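PDB 5M11: immunoreactive 84kD antigen PG93 from Porphyromonas gingivalis, which serves as an essential cell-surface component of the bacterium's type-IX secretion system and binds calcium and zinc ions. Local coordinates for residues Thr63-Ile68 against Leu77-Ala82; Gly59-Ser64 against Val95-Ala100; Leu17-Thr22 against Ala34-Val39; Thr111-Leu116 against Gly147-Asp152. One frame throughout, in Å; residues are numbered along the deposited sequence.

Interaction 1: residues Thr63-Ile68 against Leu77-Ala82; sequences TSVSSI and LVIYYA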
loop_
_atom_site.group_PDB
_atom_site.type_symbol
_atom_site.label_atom_id
_atom_site.label_comp_id
_atom_site.label_asym_id
_atom_site.label_seq_id
_atom_site.Cartn_x
_atom_site.Cartn_y
_atom_site.Cartn_z
ATOM N N THR A 63 -5.508 -7.789 4.493
ATOM C CA THR A 63 -4.616 -6.636 4.627
ATOM C C THR A 63 -4.981 -5.513 5.661
ATOM O O THR A 63 -4.078 -5.187 6.445
ATOM C CB THR A 63 -4.420 -5.977 3.249
ATOM O OG1 THR A 63 -4.037 -6.991 2.318
ATOM C CG2 THR A 63 -3.342 -4.878 3.253
ATOM N N SER A 64 -6.146 -4.824 5.597
ATOM C CA SER A 64 -6.301 -3.666 6.508
ATOM C C SER A 64 -7.087 -3.973 7.766
ATOM O O SER A 64 -8.295 -4.225 7.709
ATOM C CB SER A 64 -6.929 -2.466 5.803
ATOM O OG SER A 64 -6.308 -2.194 4.562
ATOM N N VAL A 65 -6.407 -3.909 8.915
ATOM C CA VAL A 65 -7.027 -4.202 10.205
ATOM C C VAL A 65 -7.887 -2.984 10.624
ATOM O O VAL A 65 -7.406 -1.854 10.612
ATOM C CB VAL A 65 -5.974 -4.610 11.264
ATOM C CG1 VAL A 65 -6.629 -4.929 12.595
ATOM C CG2 VAL A 65 -5.153 -5.800 10.781
ATOM N N SER A 66 -9.177 -3.238 10.927
ATOM C CA SER A 66 -10.207 -2.274 11.305
ATOM C C SER A 66 -10.449 -2.251 12.824
ATOM O O SER A 66 -11.069 -1.311 13.315
ATOM C CB SER A 66 -11.506 -2.608 10.571
ATOM O OG SER A 66 -12.605 -1.768 10.886
ATOM N N SER A 67 -9.993 -3.274 13.563
ATOM C CA SER A 67 -10.148 -3.409 15.025
ATOM C C SER A 67 -9.618 -4.764 15.522
ATOM O O SER A 67 -9.531 -5.723 14.751
ATOM C CB SER A 67 -11.614 -3.273 15.431
ATOM O OG SER A 67 -11.761 -3.423 16.828
ATOM N N ILE A 68 -9.329 -4.851 16.830
ATOM C CA ILE A 68 -8.845 -6.070 17.486
ATOM C C ILE A 68 -9.382 -6.197 18.918
ATOM O O ILE A 68 -9.776 -5.198 19.526
ATOM C CB ILE A 68 -7.293 -6.129 17.496
ATOM C CG1 ILE A 68 -6.656 -4.762 17.872
ATOM C CG2 ILE A 68 -6.751 -6.691 16.179
ATOM C CD1 ILE A 68 -5.128 -4.822 18.261
ATOM N N LEU A 77 -6.523 -13.768 20.042
ATOM C CA LEU A 77 -6.820 -12.414 19.580
ATOM C C LEU A 77 -7.683 -12.457 18.300
ATOM O O LEU A 77 -7.305 -13.082 17.296
ATOM C CB LEU A 77 -5.500 -11.628 19.337
ATOM C CG LEU A 77 -5.635 -10.200 18.801
ATOM C CD1 LEU A 77 -5.781 -9.203 19.924
ATOM C CD2 LEU A 77 -4.473 -9.827 17.935
ATOM N N VAL A 78 -8.831 -11.769 18.347
ATOM C CA VAL A 78 -9.748 -11.621 17.219
ATOM C C VAL A 78 -9.311 -10.398 16.394
ATOM O O VAL A 78 -9.232 -9.305 16.942
ATOM C CB VAL A 78 -11.203 -11.495 17.714
ATOM C CG1 VAL A 78 -12.127 -10.991 16.605
ATOM C CG2 VAL A 78 -11.694 -12.821 18.293
ATOM N N ILE A 79 -9.001 -10.600 15.096
ATOM C CA ILE A 79 -8.602 -9.549 14.151
ATOM C C ILE A 79 -9.733 -9.321 13.163
ATOM O O ILE A 79 -10.028 -10.208 12.358
ATOM C CB ILE A 79 -7.278 -9.851 13.386
ATOM C CG1 ILE A 79 -6.122 -10.234 14.322
ATOM C CG2 ILE A 79 -6.896 -8.661 12.519
ATOM C CD1 ILE A 79 -5.081 -11.108 13.681
ATOM N N TYR A 80 -10.357 -8.141 13.214
ATOM C CA TYR A 80 -11.419 -7.797 12.276
ATOM C C TYR A 80 -10.853 -6.810 11.240
ATOM O O TYR A 80 -10.268 -5.775 11.575
ATOM C CB TYR A 80 -12.686 -7.260 12.984
ATOM C CG TYR A 80 -13.798 -6.901 12.026
ATOM C CD1 TYR A 80 -14.740 -7.844 11.641
ATOM C CD2 TYR A 80 -13.882 -5.625 11.468
ATOM C CE1 TYR A 80 -15.752 -7.528 10.730
ATOM C CE2 TYR A 80 -14.883 -5.296 10.550
ATOM C CZ TYR A 80 -15.809 -6.258 10.171
ATOM O OH TYR A 80 -16.777 -5.953 9.250
ATOM N N TYR A 81 -11.046 -7.165 9.975
ATOM C CA TYR A 81 -10.559 -6.433 8.808
ATOM C C TYR A 81 -11.601 -5.487 8.217
ATOM O O TYR A 81 -12.792 -5.745 8.327
ATOM C CB TYR A 81 -10.123 -7.441 7.733
ATOM C CG TYR A 81 -8.932 -8.268 8.154
ATOM C CD1 TYR A 81 -7.633 -7.794 7.979
ATOM C CD2 TYR A 81 -9.099 -9.514 8.750
ATOM C CE1 TYR A 81 -6.529 -8.546 8.373
ATOM C CE2 TYR A 81 -8.001 -10.282 9.143
ATOM C CZ TYR A 81 -6.718 -9.792 8.950
ATOM O OH TYR A 81 -5.632 -10.550 9.308
ATOM N N ALA A 82 -11.139 -4.417 7.544
ATOM C CA ALA A 82 -11.969 -3.424 6.849
ATOM C C ALA A 82 -12.867 -4.094 5.790
ATOM O O ALA A 82 -13.965 -3.625 5.522
ATOM C CB ALA A 82 -11.077 -2.387 6.186
#
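Ser66 and Ser67 both face Tyr80 in a classic beta bulge, set in the antiparallel hairpin of strands 65-71 and 76-81 that begins one four-stranded blade of the beta-propeller. The backbone bonds define it. Ser66 N gives its hydrogen to Tyr80 O at 2.8 Å, while the second donor, Ser67 N, binds the same oxygen weakly. Tyr80 N returns a bond to Ser67 O (3.0 Å), and Ala82 N meets Ser64 O at 2.9 Å. The extra residue shifts the register, so that Val65 pairs with Tyr81 but Ile68 with Ile79.

Apolar contacts fill one side. With CG1 anti to the backbone N (chi1 -179°), Val65 straddles Ile79 CG2, its CG1 lying 3.7 Å from that methyl. Ile79 CG2 also rests over one face of the Tyr81 ring, toward the rim. Further along, Ile68 CG2 meets Ile79 CG1 at 4.0 Å. Beta-branched residues suit this extended chain, and Val65 and Ile68 both continue onto Val35 of the preceding blade.

Polar ends are satisfied beyond the hairpin: Tyr81 OH binds Asp87 and Tyr80 OH the carbonyl of Lys110. The short serine side chain is consistent with the close approach of the aromatic neighbour at the bulge, where Ser66 CB sits at the edge of the Tyr80 ring, 3.9 Å from its CD2.

Interaction 2: residues Gly59-Ser64 against Val95-Ala100; sequences GLSDTS and VTNVPA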
loop_
_atom_site.group_PDB
_atom_site.type_symbol
_atom_site.label_atom_id
_atom_site.label_comp_id
_atom_site.label_asym_id
_atom_site.label_seq_id
_atom_site.Cartn_x
_atom_site.Cartn_y
_atom_site.Cartn_z
ATOM N N GLY A 59 1.161 -15.052 8.123
ATOM C CA GLY A 59 0.090 -16.033 8.260
ATOM C C GLY A 59 -1.310 -15.456 8.277
ATOM O O GLY A 59 -2.284 -16.210 8.301
ATOM N N LEU A 60 -1.430 -14.121 8.249
ATOM C CA LEU A 60 -2.719 -13.427 8.249
ATOM C C LEU A 60 -3.394 -13.595 6.890
ATOM O O LEU A 60 -2.714 -13.745 5.874
ATOM C CB LEU A 60 -2.544 -11.942 8.619
ATOM C CG LEU A 60 -2.608 -11.545 10.118
ATOM C CD1 LEU A 60 -1.495 -12.184 10.947
ATOM C CD2 LEU A 60 -2.480 -10.055 10.265
ATOM N N SER A 61 -4.728 -13.620 6.885
ATOM C CA SER A 61 -5.550 -13.896 5.710
ATOM C C SER A 61 -5.951 -12.660 4.886
ATOM O O SER A 61 -6.467 -12.843 3.781
ATOM C CB SER A 61 -6.819 -14.630 6.128
ATOM O OG SER A 61 -6.582 -15.640 7.094
ATOM N N ASP A 62 -5.761 -11.424 5.410
ATOM C CA ASP A 62 -6.145 -10.187 4.702
ATOM C C ASP A 62 -5.249 -8.985 5.082
ATOM O O ASP A 62 -4.352 -9.139 5.913
ATOM C CB ASP A 62 -7.634 -9.858 4.931
ATOM C CG ASP A 62 -8.368 -9.477 3.660
ATOM O OD1 ASP A 62 -7.726 -8.847 2.749
ATOM O OD2 ASP A 62 -9.577 -9.791 3.565
ATOM N N THR A 63 -5.508 -7.789 4.493
ATOM C CA THR A 63 -4.616 -6.636 4.627
ATOM C C THR A 63 -4.981 -5.513 5.661
ATOM O O THR A 63 -4.078 -5.187 6.445
ATOM C CB THR A 63 -4.420 -5.977 3.249
ATOM O OG1 THR A 63 -4.037 -6.991 2.318
ATOM C CG2 THR A 63 -3.342 -4.878 3.253
ATOM N N SER A 64 -6.146 -4.824 5.597
ATOM C CA SER A 64 -6.301 -3.666 6.508
ATOM C C SER A 64 -7.087 -3.973 7.766
ATOM O O SER A 64 -8.295 -4.225 7.709
ATOM C CB SER A 64 -6.929 -2.466 5.803
ATOM O OG SER A 64 -6.308 -2.194 4.562
ATOM N N VAL A 95 -3.171 -18.789 12.829
ATOM C CA VAL A 95 -4.273 -17.986 12.295
ATOM C C VAL A 95 -5.420 -18.886 11.802
ATOM O O VAL A 95 -5.174 -19.869 11.107
ATOM C CB VAL A 95 -3.754 -17.064 11.156
ATOM C CG1 VAL A 95 -4.884 -16.267 10.506
ATOM C CG2 VAL A 95 -2.647 -16.147 11.649
ATOM N N THR A 96 -6.667 -18.520 12.131
ATOM C CA THR A 96 -7.850 -19.248 11.672
ATOM C C THR A 96 -8.788 -18.239 11.035
ATOM O O THR A 96 -9.171 -17.258 11.692
ATOM C CB THR A 96 -8.489 -20.039 12.812
ATOM O OG1 THR A 96 -7.470 -20.734 13.529
ATOM C CG2 THR A 96 -9.498 -21.017 12.317
ATOM N N ASN A 97 -9.137 -18.463 9.755
ATOM C CA ASN A 97 -9.970 -17.515 9.011
ATOM C C ASN A 97 -11.474 -17.698 9.267
ATOM O O ASN A 97 -11.946 -18.830 9.362
ATOM C CB ASN A 97 -9.681 -17.608 7.498
ATOM C CG ASN A 97 -9.983 -16.350 6.703
ATOM O OD1 ASN A 97 -10.341 -16.405 5.515
ATOM N ND2 ASN A 97 -9.824 -15.177 7.324
ATOM N N VAL A 98 -12.224 -16.590 9.366
ATOM C CA VAL A 98 -13.686 -16.613 9.513
ATOM C C VAL A 98 -14.226 -15.633 8.430
ATOM O O VAL A 98 -14.459 -14.448 8.720
ATOM C CB VAL A 98 -14.173 -16.305 10.965
ATOM C CG1 VAL A 98 -15.663 -16.541 11.111
ATOM C CG2 VAL A 98 -13.414 -17.124 12.014
ATOM N N PRO A 99 -14.343 -16.088 7.145
ATOM C CA PRO A 99 -14.716 -15.157 6.056
ATOM C C PRO A 99 -16.210 -14.980 5.771
ATOM O O PRO A 99 -16.543 -14.342 4.764
ATOM C CB PRO A 99 -14.050 -15.782 4.836
ATOM C CG PRO A 99 -14.016 -17.231 5.120
ATOM C CD PRO A 99 -14.032 -17.433 6.607
ATOM N N ALA A 100 -17.095 -15.531 6.628
ATOM C CA ALA A 100 -18.561 -15.475 6.476
ATOM C C ALA A 100 -19.103 -14.065 6.215
ATOM O O ALA A 100 -19.966 -13.932 5.346
ATOM C CB ALA A 100 -19.237 -16.048 7.708
#
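Asn97 turns its side chain toward Ser61, bringing strand 95-98 against the loop that leads into strand 65-71. Its CB already lies 3.7 Å from Ser61 OG. A chi1 of -155° swings CG away from the backbone N, and the amide lays one face against the serine, whose CB and OG sit over it; Asn97 CG is 3.5 Å from Ser61 OG. At the tip the two branches differ. Asn97 OD1 stays the more distant, 4.0 Å from Ser61 CB, whereas ND2 comes to 3.3 Å from that carbon. ND2 is equally near Ser61 OG, but with the hydroxyl over the amide face the angle is too poor for a hydrogen bond. Both groups turn instead to a shared partner: Ser61 OG and Asn97 ND2 each bond to Asp87 OD1, and ND2 also bonds to Asn85 OD1. A serine and an asparagine suit this place because both are small and polar, able to meet on one carboxylate oxygen.

The second half centres on Val95, whose CB and both methyls pack round the carbonyl oxygen of Gly59, CB being 3.3 Å from Gly59 O. Glycine fits here because, at phi 120°, a CB would be jammed against the preceding carbonyl oxygen. Beside it, Leu60 CD1 makes an apolar contact with Val95 CG2 at 4.2 Å, the two side chains crossing at about a right angle.

The contact lies largely at the surface, on 95-98, one of the two outer strands of its four-stranded blade. Strand 86-89 runs alongside and supplies Asp87, and Leu60 reaches inward to Tyr81 on strand 76-81.

Interaction 3: residues Leu17-Thr22 against Ala34-Val39; sequences LAIHKT and AVANGV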
loop_
_atom_site.group_PDB
_atom_site.type_symbol
_atom_site.label_atom_id
_atom_site.label_comp_id
_atom_site.label_asym_id
_atom_site.label_seq_id
_atom_site.Cartn_x
_atom_site.Cartn_y
_atom_site.Cartn_z
ATOM N N LEU A 17 5.689 -1.824 4.946
ATOM C CA LEU A 17 4.528 -1.123 5.480
ATOM C C LEU A 17 4.892 -0.146 6.590
ATOM O O LEU A 17 5.906 -0.322 7.268
ATOM C CB LEU A 17 3.456 -2.138 5.962
ATOM C CG LEU A 17 2.790 -2.964 4.829
ATOM C CD1 LEU A 17 1.788 -3.941 5.357
ATOM C CD2 LEU A 17 2.116 -2.069 3.781
ATOM N N ALA A 18 4.054 0.901 6.737
ATOM C CA ALA A 18 4.176 1.993 7.691
ATOM C C ALA A 18 3.402 1.752 9.028
ATOM O O ALA A 18 2.293 1.203 9.043
ATOM C CB ALA A 18 3.684 3.275 7.042
ATOM N N ILE A 19 3.992 2.218 10.146
ATOM C CA ILE A 19 3.356 2.107 11.455
ATOM C C ILE A 19 2.665 3.474 11.699
ATOM O O ILE A 19 1.471 3.591 11.400
ATOM C CB ILE A 19 4.370 1.611 12.527
ATOM C CG1 ILE A 19 4.503 0.068 12.438
ATOM C CG2 ILE A 19 4.000 2.024 13.945
ATOM C CD1 ILE A 19 5.664 -0.423 11.561
ATOM N N HIS A 20 3.408 4.511 12.112
ATOM C CA HIS A 20 2.906 5.879 12.287
ATOM C C HIS A 20 1.640 5.940 13.284
ATOM O O HIS A 20 1.795 5.622 14.473
ATOM C CB HIS A 20 2.657 6.498 10.864
ATOM C CG HIS A 20 2.098 7.893 10.774
ATOM N ND1 HIS A 20 2.156 8.782 11.836
ATOM C CD2 HIS A 20 1.472 8.495 9.735
ATOM C CE1 HIS A 20 1.550 9.878 11.415
ATOM N NE2 HIS A 20 1.125 9.753 10.158
ATOM N N LYS A 21 0.441 6.359 12.796
ATOM C CA LYS A 21 -0.788 6.664 13.545
ATOM C C LYS A 21 -1.449 5.456 14.237
ATOM O O LYS A 21 -2.332 4.838 13.646
ATOM C CB LYS A 21 -1.795 7.339 12.591
ATOM C CG LYS A 21 -2.926 8.115 13.254
ATOM C CD LYS A 21 -3.916 8.550 12.189
ATOM C CE LYS A 21 -5.234 9.020 12.740
ATOM N NZ LYS A 21 -6.294 8.975 11.695
ATOM N N THR A 22 -1.091 5.186 15.518
ATOM C CA THR A 22 -1.643 4.079 16.330
ATOM C C THR A 22 -3.082 4.444 16.707
ATOM O O THR A 22 -3.316 5.300 17.559
ATOM C CB THR A 22 -0.717 3.760 17.519
ATOM O OG1 THR A 22 0.515 3.307 16.973
ATOM C CG2 THR A 22 -1.259 2.683 18.454
ATOM N N ALA A 34 -1.373 -3.621 18.891
ATOM C CA ALA A 34 -1.797 -2.289 18.467
ATOM C C ALA A 34 -1.900 -2.210 16.972
ATOM O O ALA A 34 -1.241 -2.970 16.269
ATOM C CB ALA A 34 -0.837 -1.232 18.982
ATOM N N VAL A 35 -2.744 -1.302 16.485
ATOM C CA VAL A 35 -2.992 -1.120 15.055
ATOM C C VAL A 35 -2.683 0.327 14.686
ATOM O O VAL A 35 -3.184 1.253 15.333
ATOM C CB VAL A 35 -4.443 -1.522 14.654
ATOM C CG1 VAL A 35 -4.720 -1.253 13.173
ATOM C CG2 VAL A 35 -4.739 -2.973 15.018
ATOM N N ALA A 36 -1.866 0.502 13.634
ATOM C CA ALA A 36 -1.480 1.801 13.123
ATOM C C ALA A 36 -1.628 1.860 11.590
ATOM O O ALA A 36 -0.795 1.324 10.861
ATOM C CB ALA A 36 -0.062 2.118 13.552
ATOM N N ASN A 37 -2.740 2.480 11.121
ATOM C CA ASN A 37 -3.124 2.711 9.716
ATOM C C ASN A 37 -3.611 1.446 9.007
ATOM O O ASN A 37 -3.859 1.473 7.798
ATOM C CB ASN A 37 -1.991 3.382 8.901
ATOM C CG ASN A 37 -1.709 4.805 9.336
ATOM O OD1 ASN A 37 -2.603 5.668 9.344
ATOM N ND2 ASN A 37 -0.469 5.073 9.749
ATOM N N GLY A 38 -3.818 0.380 9.774
ATOM C CA GLY A 38 -4.303 -0.906 9.270
ATOM C C GLY A 38 -3.294 -2.014 9.463
ATOM O O GLY A 38 -3.572 -3.176 9.152
ATOM N N VAL A 39 -2.108 -1.641 9.981
ATOM C CA VAL A 39 -1.006 -2.566 10.208
ATOM C C VAL A 39 -1.054 -3.017 11.654
ATOM O O VAL A 39 -0.949 -2.193 12.561
ATOM C CB VAL A 39 0.370 -1.963 9.814
ATOM C CG1 VAL A 39 1.493 -2.988 9.972
ATOM C CG2 VAL A 39 0.335 -1.417 8.392
#
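Leu17 opens the contact with its CB, 4.0 Å from Val39 CG2. The same valine methyl lies against the carbonyl oxygen of Ala18; a Val39 chi1 near 180° (-176°) puts CG2 beside the backbone N, facing this part of the loop. At Ile19 the backbone carbonyl receives a weak hydrogen bond from the amide of Asn37, ND2 to O 2.9 Å. Ile19 CG2 packs on Ala36 CB at 4.1 Å, where alanine lets the two backbones come close.

His20 CB lies 3.6 Å from Asn37 ND2, and the imidazole and amide planes are turned 52° apart. Lys21 CB sits over the centre of one face of that imidazole and is also 3.7 Å from Asn37 OD1, so the asparagine amide spans both residues. The Lys21 carbonyl oxygen makes a CA-H...O contact with Ala36 CA (3.2 Å), while the extended Lys21 side chain ends, at NZ, in a salt bridge to Glu23. Thr22 directs CG2 to Ala34 CB at 4.0 Å, and its hydroxyl bonds to Tyr41 OH, uniting a polar and an apolar branch in a buried place.

Asn37 and Gly38 occupy the corner of a type I' turn from Ala36 to Val39. Asn-Gly is the classic pair for this turn, which calls for positive phi at both corner residues and here connects strands 32-36 and 39-42 of a four-stranded propeller blade.

Interaction 4: residues Thr111-Leu116 against Gly147-Asp152; sequences TLNRLL and GTKVTD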
loop_
_atom_site.group_PDB
_atom_site.type_symbol
_atom_site.label_atom_id
_atom_site.label_comp_id
_atom_site.label_asym_id
_atom_site.label_seq_id
_atom_site.Cartn_x
_atom_site.Cartn_y
_atom_site.Cartn_z
ATOM N N THR A 111 -18.498 -1.579 8.240
ATOM C CA THR A 111 -18.095 -0.728 9.359
ATOM C C THR A 111 -18.338 -1.431 10.674
ATOM O O THR A 111 -19.409 -1.994 10.869
ATOM C CB THR A 111 -18.865 0.587 9.287
ATOM O OG1 THR A 111 -18.510 1.236 8.069
ATOM C CG2 THR A 111 -18.628 1.504 10.499
ATOM N N LEU A 112 -17.338 -1.434 11.557
ATOM C CA LEU A 112 -17.487 -2.006 12.903
ATOM C C LEU A 112 -17.551 -0.878 13.915
ATOM O O LEU A 112 -16.799 0.089 13.826
ATOM C CB LEU A 112 -16.352 -2.985 13.237
ATOM C CG LEU A 112 -16.591 -3.923 14.402
ATOM C CD1 LEU A 112 -17.234 -5.199 13.955
ATOM C CD2 LEU A 112 -15.280 -4.249 15.081
ATOM N N ASN A 113 -18.457 -0.993 14.862
ATOM C CA ASN A 113 -18.670 -0.003 15.910
ATOM C C ASN A 113 -18.214 -0.568 17.251
ATOM O O ASN A 113 -17.668 0.172 18.065
ATOM C CB ASN A 113 -20.156 0.426 15.953
ATOM C CG ASN A 113 -20.751 0.836 14.610
ATOM O OD1 ASN A 113 -20.214 1.679 13.861
ATOM N ND2 ASN A 113 -21.888 0.247 14.275
ATOM N N ARG A 114 -18.420 -1.885 17.485
ATOM C CA ARG A 114 -18.015 -2.527 18.741
ATOM C C ARG A 114 -17.590 -3.985 18.523
ATOM O O ARG A 114 -18.253 -4.737 17.801
ATOM C CB ARG A 114 -19.146 -2.442 19.799
ATOM C CG ARG A 114 -18.753 -2.868 21.217
ATOM C CD ARG A 114 -17.804 -1.905 21.913
ATOM N NE ARG A 114 -18.429 -0.622 22.259
ATOM C CZ ARG A 114 -17.753 0.510 22.468
ATOM N NH1 ARG A 114 -16.433 0.533 22.359
ATOM N NH2 ARG A 114 -18.395 1.623 22.792
ATOM N N LEU A 115 -16.468 -4.361 19.149
ATOM C CA LEU A 115 -15.927 -5.717 19.165
ATOM C C LEU A 115 -15.815 -6.080 20.615
ATOM O O LEU A 115 -14.839 -5.732 21.270
ATOM C CB LEU A 115 -14.583 -5.795 18.418
ATOM C CG LEU A 115 -13.776 -7.107 18.333
ATOM C CD1 LEU A 115 -14.655 -8.332 18.189
ATOM C CD2 LEU A 115 -12.784 -7.040 17.184
ATOM N N LEU A 116 -16.872 -6.677 21.140
ATOM C CA LEU A 116 -16.995 -7.049 22.531
ATOM C C LEU A 116 -16.686 -8.533 22.742
ATOM O O LEU A 116 -17.412 -9.380 22.237
ATOM C CB LEU A 116 -18.433 -6.718 22.980
ATOM C CG LEU A 116 -18.753 -6.983 24.438
ATOM C CD1 LEU A 116 -18.126 -5.929 25.339
ATOM C CD2 LEU A 116 -20.237 -7.037 24.644
ATOM N N GLY A 147 -28.065 -6.857 8.275
ATOM C CA GLY A 147 -28.143 -5.735 7.346
ATOM C C GLY A 147 -28.639 -4.415 7.898
ATOM O O GLY A 147 -29.080 -3.559 7.132
ATOM N N THR A 148 -28.549 -4.210 9.202
ATOM C CA THR A 148 -28.971 -2.973 9.853
ATOM C C THR A 148 -27.838 -2.496 10.727
ATOM O O THR A 148 -27.280 -3.298 11.477
ATOM C CB THR A 148 -30.265 -3.204 10.659
ATOM O OG1 THR A 148 -31.239 -3.786 9.795
ATOM C CG2 THR A 148 -30.812 -1.930 11.331
ATOM N N LYS A 149 -27.499 -1.198 10.652
ATOM C CA LYS A 149 -26.438 -0.652 11.482
ATOM C C LYS A 149 -26.852 -0.820 12.932
ATOM O O LYS A 149 -27.961 -0.428 13.279
ATOM C CB LYS A 149 -26.156 0.834 11.136
ATOM C CG LYS A 149 -24.950 1.422 11.865
ATOM C CD LYS A 149 -24.697 2.860 11.526
ATOM C CE LYS A 149 -24.004 3.605 12.649
ATOM N NZ LYS A 149 -24.909 3.851 13.812
ATOM N N VAL A 150 -26.010 -1.519 13.728
ATOM C CA VAL A 150 -26.126 -1.740 15.175
ATOM C C VAL A 150 -25.014 -0.886 15.811
ATOM O O VAL A 150 -23.836 -1.192 15.674
ATOM C CB VAL A 150 -26.062 -3.234 15.595
ATOM C CG1 VAL A 150 -25.924 -3.378 17.114
ATOM C CG2 VAL A 150 -27.283 -3.990 15.096
ATOM N N THR A 151 -25.401 0.203 16.454
ATOM C CA THR A 151 -24.545 1.201 17.079
ATOM C C THR A 151 -23.626 0.615 18.198
ATOM O O THR A 151 -22.454 1.001 18.248
ATOM C CB THR A 151 -25.460 2.317 17.567
ATOM O OG1 THR A 151 -26.068 2.893 16.405
ATOM C CG2 THR A 151 -24.743 3.378 18.375
ATOM N N ASP A 152 -24.124 -0.273 19.078
ATOM C CA ASP A 152 -23.306 -0.810 20.173
ATOM C C ASP A 152 -23.900 -2.094 20.769
ATOM O O ASP A 152 -25.059 -2.412 20.499
ATOM C CB ASP A 152 -23.148 0.246 21.295
ATOM C CG ASP A 152 -21.790 0.234 21.984
ATOM O OD1 ASP A 152 -21.199 -0.863 22.131
ATOM O OD2 ASP A 152 -21.338 1.304 22.412
#
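Arg114 grips the carboxylate of Asp152 side-on with two nitrogens, one to each oxygen. NE reaches OD1 at 2.8 Å, and NH2 of Arg114 reaches OD2 of Asp152 at 3.0 Å. Each oxygen is approached on its syn side. The partners lie close to the guanidinium plane, yet the two flat groups are turned 32° from each other. Bends at chi2 and chi3 turn NE and NH2 of the arginine back onto the carboxylate; Arg114 CG, placed by chi1, also lies 3.3 Å from Asp152 OD1. Asp152 OD2 has a second donor in the backbone N of Leu199, and together these bonds probably compensate the charge of the buried aspartate.

Next comes the amide of Asn113, whose ND2 donates to Val150 O at 2.8 Å. The oxygen lies near the amide plane, but the nitrogen stands above the carbonyl plane of Val150, 47° out of it. Both segments bulge where they meet: Asn113 and Arg114 face Ala125 together, and Thr151 and Asp152 do the same to Leu164. These are classic beta bulges on the first strands, 112-118 and 150-155, of successive four-stranded propeller blades.

Packing is lighter outside the polar pairs. Asn113 CB rests 3.3 Å from Thr151 O, and its ND2 lies 4.1 Å from Lys149 CG on the exposed side. Val150, suitably apolar for its buried position, turns its side chain onto Ala125 and Met163.

From the N terminus, interaction 3 comes first, closing the short loop between the entry to strand 22-27 and the turn after strand 32-36. Interaction 2 then spans the next blade from the loop before it to its last strand. Interaction 1 lies wholly within that span and shares Thr63 and Ser64 with it. Interaction 4 follows in series, joining the first strands of the two blades that come next, and no loops cross. The contacts also touch one another: Val65 N probably bonds to Gly38 O, linking interactions 1 and 3, Tyr81 touches Leu60, and Leu112 and Leu115 pack on Ser67, carrying the connection toward interaction 4.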